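Local coordinates for crustacyanin (PDB 1I4U), which binds the carotenoid astaxanthin and so helps give the lobster carapace its blue colour, at residues A[117-122]-A[129-134]; A[35-40]-A[165-170]; A[5-10]-A[124-129]. All coordinates share one frame; numbering follows the deposited sequence.

Contact 1: A[117-122]-A[129-134]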
# COMPACT_ATOMS: atom_id res chain seq x y z
N CYS A 117 15.66 -12.68 4.61
CA CYS A 117 14.33 -13.10 4.99
C CYS A 117 13.51 -11.80 5.17
O CYS A 117 13.83 -11.02 6.06
CB CYS A 117 14.35 -13.90 6.28
SG CYS A 117 15.73 -15.07 6.49
N LEU A 118 12.51 -11.61 4.31
CA LEU A 118 11.76 -10.34 4.26
C LEU A 118 10.33 -10.52 4.67
O LEU A 118 9.71 -11.57 4.41
CB LEU A 118 11.81 -9.79 2.85
CG LEU A 118 13.20 -9.73 2.20
CD1 LEU A 118 13.04 -9.15 0.78
CD2 LEU A 118 14.18 -9.00 3.08
N TYR A 119 9.77 -9.49 5.29
CA TYR A 119 8.43 -9.57 5.85
C TYR A 119 7.67 -8.26 5.71
O TYR A 119 8.22 -7.19 5.99
CB TYR A 119 8.55 -9.93 7.33
CG TYR A 119 7.23 -10.15 8.05
CD1 TYR A 119 6.42 -11.21 7.69
CD2 TYR A 119 6.78 -9.31 9.06
CE1 TYR A 119 5.19 -11.47 8.29
CE2 TYR A 119 5.57 -9.56 9.68
CZ TYR A 119 4.78 -10.63 9.29
OH TYR A 119 3.58 -10.85 9.94
N SER A 120 6.40 -8.32 5.34
CA SER A 120 5.50 -7.20 5.29
C SER A 120 4.17 -7.60 5.94
O SER A 120 3.74 -8.74 5.74
CB SER A 120 5.22 -6.81 3.84
OG SER A 120 4.46 -5.63 3.76
N CYS A 121 3.55 -6.71 6.68
CA CYS A 121 2.26 -7.04 7.31
C CYS A 121 1.38 -5.81 7.32
O CYS A 121 1.88 -4.68 7.45
CB CYS A 121 2.49 -7.56 8.74
SG CYS A 121 1.06 -8.31 9.52
N ILE A 122 0.09 -6.03 7.16
CA ILE A 122 -0.93 -4.99 7.23
C ILE A 122 -2.04 -5.43 8.14
O ILE A 122 -2.54 -6.55 7.94
CB ILE A 122 -1.44 -4.63 5.83
CG1 ILE A 122 -2.48 -3.52 5.75
CG2 ILE A 122 -2.01 -5.81 5.08
CD1 ILE A 122 -2.01 -2.15 6.22
N HIS A 129 -5.16 -9.68 9.80
CA HIS A 129 -4.04 -9.05 9.11
C HIS A 129 -3.69 -9.85 7.88
O HIS A 129 -4.12 -10.99 7.77
CB HIS A 129 -2.81 -8.97 10.03
CG HIS A 129 -2.26 -10.29 10.48
ND1 HIS A 129 -2.90 -11.01 11.49
CD2 HIS A 129 -1.18 -11.04 10.15
CE1 HIS A 129 -2.21 -12.12 11.71
NE2 HIS A 129 -1.14 -12.18 10.90
N SER A 130 -2.92 -9.26 7.01
CA SER A 130 -2.34 -9.98 5.92
C SER A 130 -0.84 -9.78 6.01
O SER A 130 -0.34 -8.69 6.19
CB SER A 130 -2.79 -9.53 4.54
OG SER A 130 -4.05 -10.11 4.18
N ASP A 131 -0.13 -10.88 5.86
CA ASP A 131 1.33 -10.75 5.76
C ASP A 131 1.85 -11.53 4.56
O ASP A 131 1.21 -12.37 3.95
CB ASP A 131 2.00 -11.15 7.03
CG ASP A 131 1.76 -12.55 7.53
OD1 ASP A 131 1.38 -13.39 6.71
OD2 ASP A 131 1.93 -12.69 8.75
N PHE A 132 3.03 -11.07 4.19
CA PHE A 132 3.69 -11.41 2.94
C PHE A 132 5.17 -11.61 3.28
O PHE A 132 5.80 -10.67 3.76
CB PHE A 132 3.50 -10.33 1.85
CG PHE A 132 2.00 -10.11 1.61
CD1 PHE A 132 1.27 -11.03 0.91
CD2 PHE A 132 1.34 -9.05 2.17
CE1 PHE A 132 -0.12 -10.88 0.79
CE2 PHE A 132 -0.03 -8.85 2.05
CZ PHE A 132 -0.76 -9.81 1.37
N SER A 133 5.68 -12.81 3.05
CA SER A 133 7.02 -13.18 3.41
C SER A 133 7.75 -13.66 2.15
O SER A 133 7.16 -14.19 1.21
CB SER A 133 7.03 -14.24 4.49
OG SER A 133 6.38 -13.81 5.66
N PHE A 134 9.06 -13.46 2.21
CA PHE A 134 9.95 -13.74 1.08
C PHE A 134 11.27 -14.28 1.59
O PHE A 134 11.76 -13.81 2.59
CB PHE A 134 10.25 -12.50 0.26
CG PHE A 134 9.05 -11.65 -0.14
CD1 PHE A 134 8.49 -10.78 0.77
CD2 PHE A 134 8.50 -11.75 -1.41
CE1 PHE A 134 7.40 -10.02 0.41
CE2 PHE A 134 7.41 -10.96 -1.77
CZ PHE A 134 6.86 -10.11 -0.84

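Contact 2: A[35-40]-A[165-170]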
# COMPACT_ATOMS: atom_id res chain seq x y z
N TRP A 35 19.46 -9.74 -6.06
CA TRP A 35 18.84 -10.75 -5.21
C TRP A 35 17.77 -11.52 -6.01
O TRP A 35 16.94 -10.89 -6.67
CB TRP A 35 18.13 -10.11 -4.05
CG TRP A 35 18.94 -9.52 -2.93
CD1 TRP A 35 19.20 -8.20 -2.76
CD2 TRP A 35 19.56 -10.20 -1.86
NE1 TRP A 35 19.96 -8.02 -1.63
CE2 TRP A 35 20.20 -9.23 -1.05
CE3 TRP A 35 19.64 -11.55 -1.51
CZ2 TRP A 35 20.92 -9.55 0.12
CZ3 TRP A 35 20.34 -11.88 -0.38
CH2 TRP A 35 20.97 -10.89 0.41
N TYR A 36 17.76 -12.81 -5.93
CA TYR A 36 16.76 -13.65 -6.56
C TYR A 36 15.71 -14.03 -5.54
O TYR A 36 16.01 -14.31 -4.38
CB TYR A 36 17.42 -14.93 -7.10
CG TYR A 36 18.50 -14.64 -8.12
CD1 TYR A 36 19.80 -14.42 -7.74
CD2 TYR A 36 18.21 -14.55 -9.49
CE1 TYR A 36 20.80 -14.14 -8.66
CE2 TYR A 36 19.20 -14.26 -10.41
CZ TYR A 36 20.50 -14.05 -10.00
OH TYR A 36 21.48 -13.78 -10.90
N GLN A 37 14.44 -14.06 -5.94
CA GLN A 37 13.39 -14.48 -5.02
C GLN A 37 13.34 -15.99 -5.01
O GLN A 37 12.89 -16.59 -6.00
CB GLN A 37 12.05 -13.92 -5.48
CG GLN A 37 10.87 -14.29 -4.55
CD GLN A 37 9.62 -13.75 -5.19
OE1 GLN A 37 9.19 -12.60 -5.10
NE2 GLN A 37 8.87 -14.43 -6.00
N PHE A 38 13.77 -16.60 -3.90
CA PHE A 38 13.80 -18.05 -3.79
C PHE A 38 12.42 -18.63 -3.55
O PHE A 38 12.09 -19.67 -4.11
CB PHE A 38 14.75 -18.44 -2.67
CG PHE A 38 14.84 -19.92 -2.41
CD1 PHE A 38 15.53 -20.75 -3.28
CD2 PHE A 38 14.18 -20.45 -1.32
CE1 PHE A 38 15.57 -22.11 -3.07
CE2 PHE A 38 14.26 -21.80 -1.08
CZ PHE A 38 14.94 -22.65 -1.95
N ALA A 39 11.65 -17.98 -2.67
CA ALA A 39 10.32 -18.48 -2.30
C ALA A 39 9.53 -17.31 -1.70
O ALA A 39 10.13 -16.34 -1.22
CB ALA A 39 10.32 -19.63 -1.31
N LEU A 40 8.22 -17.42 -1.72
CA LEU A 40 7.35 -16.41 -1.13
C LEU A 40 6.02 -17.05 -0.72
O LEU A 40 5.64 -18.07 -1.29
CB LEU A 40 7.11 -15.21 -2.05
CG LEU A 40 6.06 -15.33 -3.12
CD1 LEU A 40 5.87 -13.96 -3.79
CD2 LEU A 40 6.42 -16.37 -4.17
N VAL A 165 6.04 -20.97 -1.04
CA VAL A 165 6.06 -21.64 -2.35
C VAL A 165 7.34 -21.25 -3.06
O VAL A 165 7.69 -20.05 -3.11
CB VAL A 165 4.83 -21.28 -3.22
CG1 VAL A 165 4.91 -22.03 -4.53
CG2 VAL A 165 3.52 -21.59 -2.46
N LYS A 166 8.08 -22.19 -3.60
CA LYS A 166 9.34 -21.92 -4.32
C LYS A 166 9.04 -21.25 -5.64
O LYS A 166 8.06 -21.55 -6.31
CB LYS A 166 10.07 -23.23 -4.55
CG LYS A 166 11.50 -23.18 -4.94
CD LYS A 166 12.19 -24.54 -4.87
CE LYS A 166 12.45 -24.79 -3.39
NZ LYS A 166 13.23 -26.06 -3.22
N THR A 167 9.91 -20.35 -6.05
CA THR A 167 9.82 -19.61 -7.32
C THR A 167 10.73 -20.25 -8.32
O THR A 167 11.86 -20.66 -8.04
CB THR A 167 10.29 -18.16 -7.05
OG1 THR A 167 9.38 -17.72 -6.06
CG2 THR A 167 10.32 -17.30 -8.32
N VAL A 168 10.27 -20.35 -9.54
CA VAL A 168 11.13 -20.86 -10.62
C VAL A 168 12.36 -19.98 -10.79
O VAL A 168 12.25 -18.78 -10.97
CB VAL A 168 10.35 -20.94 -11.93
CG1 VAL A 168 11.27 -21.33 -13.07
CG2 VAL A 168 9.15 -21.87 -11.80
N GLN A 169 13.53 -20.61 -10.74
CA GLN A 169 14.81 -19.97 -10.96
C GLN A 169 15.73 -20.96 -11.67
O GLN A 169 15.42 -22.16 -11.79
CB GLN A 169 15.45 -19.54 -9.64
CG GLN A 169 14.66 -18.53 -8.83
CD GLN A 169 14.64 -17.14 -9.41
OE1 GLN A 169 15.18 -16.83 -10.47
NE2 GLN A 169 14.01 -16.22 -8.67
N GLY A 170 16.86 -20.47 -12.14
CA GLY A 170 17.98 -21.23 -12.67
C GLY A 170 18.15 -21.17 -14.13
O GLY A 170 17.80 -20.17 -14.79
O HOH W 1 13.59 -21.05 -5.96

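Contact 3: A[5-10]-A[124-129]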
# COMPACT_ATOMS: atom_id res chain seq x y z
N ASP A 5 -5.66 -17.64 2.26
CA ASP A 5 -4.74 -18.09 3.32
C ASP A 5 -3.75 -17.02 3.74
O ASP A 5 -2.97 -17.21 4.69
CB ASP A 5 -4.03 -19.36 2.83
CG ASP A 5 -3.26 -19.23 1.55
OD1 ASP A 5 -2.85 -18.15 1.10
OD2 ASP A 5 -3.04 -20.27 0.91
N PHE A 6 -3.74 -15.86 3.10
CA PHE A 6 -2.91 -14.73 3.55
C PHE A 6 -3.75 -13.71 4.32
O PHE A 6 -3.19 -12.63 4.65
CB PHE A 6 -2.12 -14.13 2.40
CG PHE A 6 -2.99 -13.66 1.24
CD1 PHE A 6 -3.63 -12.44 1.27
CD2 PHE A 6 -3.17 -14.48 0.14
CE1 PHE A 6 -4.45 -12.00 0.25
CE2 PHE A 6 -4.00 -14.05 -0.90
CZ PHE A 6 -4.64 -12.82 -0.84
N VAL A 7 -5.00 -14.00 4.61
CA VAL A 7 -5.79 -13.17 5.50
C VAL A 7 -5.97 -13.96 6.80
O VAL A 7 -6.65 -14.97 6.85
CB VAL A 7 -7.14 -12.80 4.87
CG1 VAL A 7 -7.96 -11.94 5.81
CG2 VAL A 7 -6.92 -12.07 3.54
N VAL A 8 -5.35 -13.52 7.89
CA VAL A 8 -5.12 -14.32 9.07
C VAL A 8 -5.74 -13.67 10.28
O VAL A 8 -5.54 -12.45 10.48
CB VAL A 8 -3.58 -14.51 9.30
CG1 VAL A 8 -3.28 -15.33 10.55
CG2 VAL A 8 -2.93 -15.10 8.06
N PRO A 9 -6.47 -14.37 11.14
CA PRO A 9 -6.96 -13.72 12.36
C PRO A 9 -5.85 -13.11 13.19
O PRO A 9 -4.73 -13.61 13.22
CB PRO A 9 -7.59 -14.86 13.15
CG PRO A 9 -8.01 -15.81 12.05
CD PRO A 9 -6.89 -15.79 11.04
N GLY A 10 -6.27 -12.04 13.89
CA GLY A 10 -5.48 -11.32 14.85
C GLY A 10 -4.68 -10.21 14.21
O GLY A 10 -4.83 -9.91 13.03
N TYR A 124 -5.96 -5.01 9.20
CA TYR A 124 -7.25 -4.60 8.70
C TYR A 124 -8.11 -4.09 9.88
O TYR A 124 -7.74 -4.25 11.04
CB TYR A 124 -7.99 -5.73 7.99
CG TYR A 124 -7.26 -6.30 6.80
CD1 TYR A 124 -6.99 -5.50 5.71
CD2 TYR A 124 -6.83 -7.63 6.78
CE1 TYR A 124 -6.31 -6.03 4.62
CE2 TYR A 124 -6.16 -8.14 5.69
CZ TYR A 124 -5.90 -7.33 4.60
OH TYR A 124 -5.24 -7.84 3.49
N ASN A 125 -9.25 -3.51 9.54
CA ASN A 125 -10.18 -2.97 10.52
C ASN A 125 -11.14 -4.03 11.07
O ASN A 125 -11.96 -3.70 11.94
CB ASN A 125 -10.95 -1.80 9.97
CG ASN A 125 -11.76 -2.12 8.72
OD1 ASN A 125 -12.07 -3.28 8.47
ND2 ASN A 125 -12.15 -1.07 8.02
N PHE A 126 -11.06 -5.28 10.63
CA PHE A 126 -11.97 -6.33 11.06
C PHE A 126 -11.29 -7.49 11.78
O PHE A 126 -11.82 -8.62 11.76
CB PHE A 126 -12.80 -6.82 9.87
CG PHE A 126 -11.99 -7.37 8.70
CD1 PHE A 126 -11.65 -8.72 8.69
CD2 PHE A 126 -11.54 -6.60 7.64
CE1 PHE A 126 -10.91 -9.29 7.67
CE2 PHE A 126 -10.79 -7.17 6.61
CZ PHE A 126 -10.47 -8.50 6.63
N GLY A 127 -10.14 -7.21 12.48
CA GLY A 127 -9.63 -8.23 13.37
C GLY A 127 -8.75 -9.29 12.73
O GLY A 127 -8.52 -10.38 13.31
N TYR A 128 -8.24 -8.98 11.55
CA TYR A 128 -7.35 -9.81 10.78
C TYR A 128 -6.19 -8.98 10.29
O TYR A 128 -6.24 -7.76 10.35
CB TYR A 128 -8.03 -10.38 9.54
CG TYR A 128 -9.04 -11.49 9.77
CD1 TYR A 128 -10.25 -11.25 10.40
CD2 TYR A 128 -8.78 -12.79 9.35
CE1 TYR A 128 -11.17 -12.26 10.62
CE2 TYR A 128 -9.71 -13.79 9.56
CZ TYR A 128 -10.89 -13.53 10.18
OH TYR A 128 -11.85 -14.53 10.42
N HIS A 129 -5.16 -9.68 9.80
CA HIS A 129 -4.04 -9.05 9.11
C HIS A 129 -3.69 -9.85 7.88
O HIS A 129 -4.12 -10.99 7.77
CB HIS A 129 -2.81 -8.97 10.03
CG HIS A 129 -2.26 -10.29 10.48
ND1 HIS A 129 -2.90 -11.01 11.49
CD2 HIS A 129 -1.18 -11.04 10.15
CE1 HIS A 129 -2.21 -12.12 11.71
NE2 HIS A 129 -1.14 -12.18 10.90

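Contact 1: A[117-122]-A[129-134]
Tyr-119 and Asp-131 form the polar centre of this antiparallel hairpin between strands 115-123 and 128-137 of the lipocalin barrel. Tyr-119 OH donates to Asp-131 OD2 over 2.7 Å. It meets the anti side of that oxygen, 19° out of the carboxylate plane. Ring and carboxylate planes are turned 63° against each other. The tyrosine reaches diagonally because its CG stands anti to the backbone N (chi1 -176°), which lays the ring along the strand toward Asp-131. Ser-133, its direct neighbour across the strands, sets OG at the ring edge, 3.3 Å from Tyr-119 CD1. Packing is close on this face. The non-hydrogen-bonded pair Cys-121 and Asp-131 has its CA atoms 4.1 Å apart. Cys-121 SG also lies 3.6 Å from His-129 CD2, and is tied to Cys-12 by a disulfide. Phe-154 of helix 144-156 packs on Ser-133.

The face of Leu-118, Ser-120, Ile-122, Ser-130, Phe-132 and Phe-134 meets more loosely. Leu-118 CB is 4.0 Å from Phe-134 CD1, and Ile-122 CG2 is 3.8 Å from Ser-130 CB. Ile-122 and Ser-120 also pack on Phe-101 of the second subunit. Phe-134 keeps part of its surface in solvent. Ser-120 OG turns to Pro-104 O on the next strand.

A phenylalanine in place of Tyr-119 would probably leave Asp-131 OD2 without its hydroxyl mate and the carboxylate freer to turn about its other link. That link is a salt bridge from OD1 to Arg-163. The buried carboxylate thus has a different donor on each oxygen, and the positive charge of Arg-163 is likely to stabilise its ionised form.

Contact 2: A[35-40]-A[165-170]
Gln-169 folds back to grip the backbone of Gln-37. Its chain bends at chi2 (-72°), which swings the amide round to strand 33-41. Gln-169 NE2 then donates to Gln-37 O over 2.9 Å. The acceptor lies in the amide plane, but the donor stands 45° out of the carbonyl plane. Val-52 O takes a second bond from NE2, and Tyr-175 OH pairs with OE1, so the amide is fixed at both ends. Beside it, the Tyr-36 ring stands almost perpendicular to the amide, with CD2 3.9 Å from Gln-169 OE1.

Thr-167 presses CB against Gln-37 O at 3.2 Å. Thr-167 OG1 lies 3.8 Å from Leu-40 CD2, the two side chains crossing at about a right angle.

The strand partners here are the first barrel strand of the lipocalin fold, 33-41, and the short strand 164-166 that follows the helix 144-156. Leu-40 and Val-165 form an antiparallel hydrogen-bonded pair. Ala-39 and Lys-166 form the next, non-hydrogen-bonded pair. On its other edge strand 33-41 carries a classic beta bulge, where Phe-38 and Ala-39 both face Ile-135.

Thr-167 N reaches Phe-38 O over 3.0 Å, beyond the last paired strand residue. A water donates to both Phe-38 O and Thr-167 O and links the two backbones there. Lys-166 runs extended as far as CD, then bends at chi3 (-77°). This brings Lys-166 CE to 3.6 Å from Phe-38 CZ.

Contact 3: A[5-10]-A[124-129]
Val-8 lies over one face of the His-129 imidazole, where the N-terminal strand 7-9 adds itself antiparallel to the start of strand 128-137 at the edge of the lipocalin sheet. Val-8 and His-129 are a hydrogen-bonded pair, with Val-8 N to His-129 O at 2.8 Å and a return bond from His-129 N to Val-8 O. The CB of Val-8 makes a CH-pi contact 3.9 Å from the centroid of the His-129 ring, offset toward the rim. The ring is there because CG sits between the backbone N and the carbonyl carbon (chi1 62°), which folds the imidazole back over strand 7-9.

Pro-9 and Tyr-128 repeat the theme one residue on. Pro-9 CA covers one face of the phenol ring, and Pro-9 CG comes to 3.6 Å from Tyr-128 CE2. The Val-7 and Tyr-128 side chains cross at about a right angle, with Val-7 CG1 3.7 Å from Tyr-128 CD2. Val-7 CG1 also lies at the edge of the Phe-126 ring, 4.3 Å from Phe-126 CZ. Tyr-124 CE2 is a further neighbour of Val-7 CG1, at 4.2 Å. One valine branch thus touches three aromatic rings of segment 124-129. Tyr-124 and Phe-126 also pack on Pro-44 of the second subunit, so this turn takes part in the dimer interface.

Beyond the strand, Gly-10 N bonds to Gly-127 O. Gly-10 O in turn takes a 2.7 Å bond from His-129 ND1. The oxygen lies near the imidazole plane, yet ND1 stands 67° out of the plane of the Gly-10 carbonyl.

Overall arrangement
All three contacts belong to one curled antiparallel sheet, the lipocalin barrel with its added edge strands. Strand 128-137 runs through the arrangement. It pairs with 115-123 in contact 1, with 7-9 in contact 3, and with strand 33-41 of contact 2. Contacts 1 and 3 share His-129 and have centres about 12 Å apart. The centre of contact 2 is about 16 Å from that of contact 1, which it touches, and about 26 Å from that of contact 3. Contact 1 is local along the chain, while contacts 2 and 3 join segments over 110 residues apart, bringing the N-terminal strand and the late segment 165-170 onto the sheet. Contacts 1 and 3 also reach the second subunit.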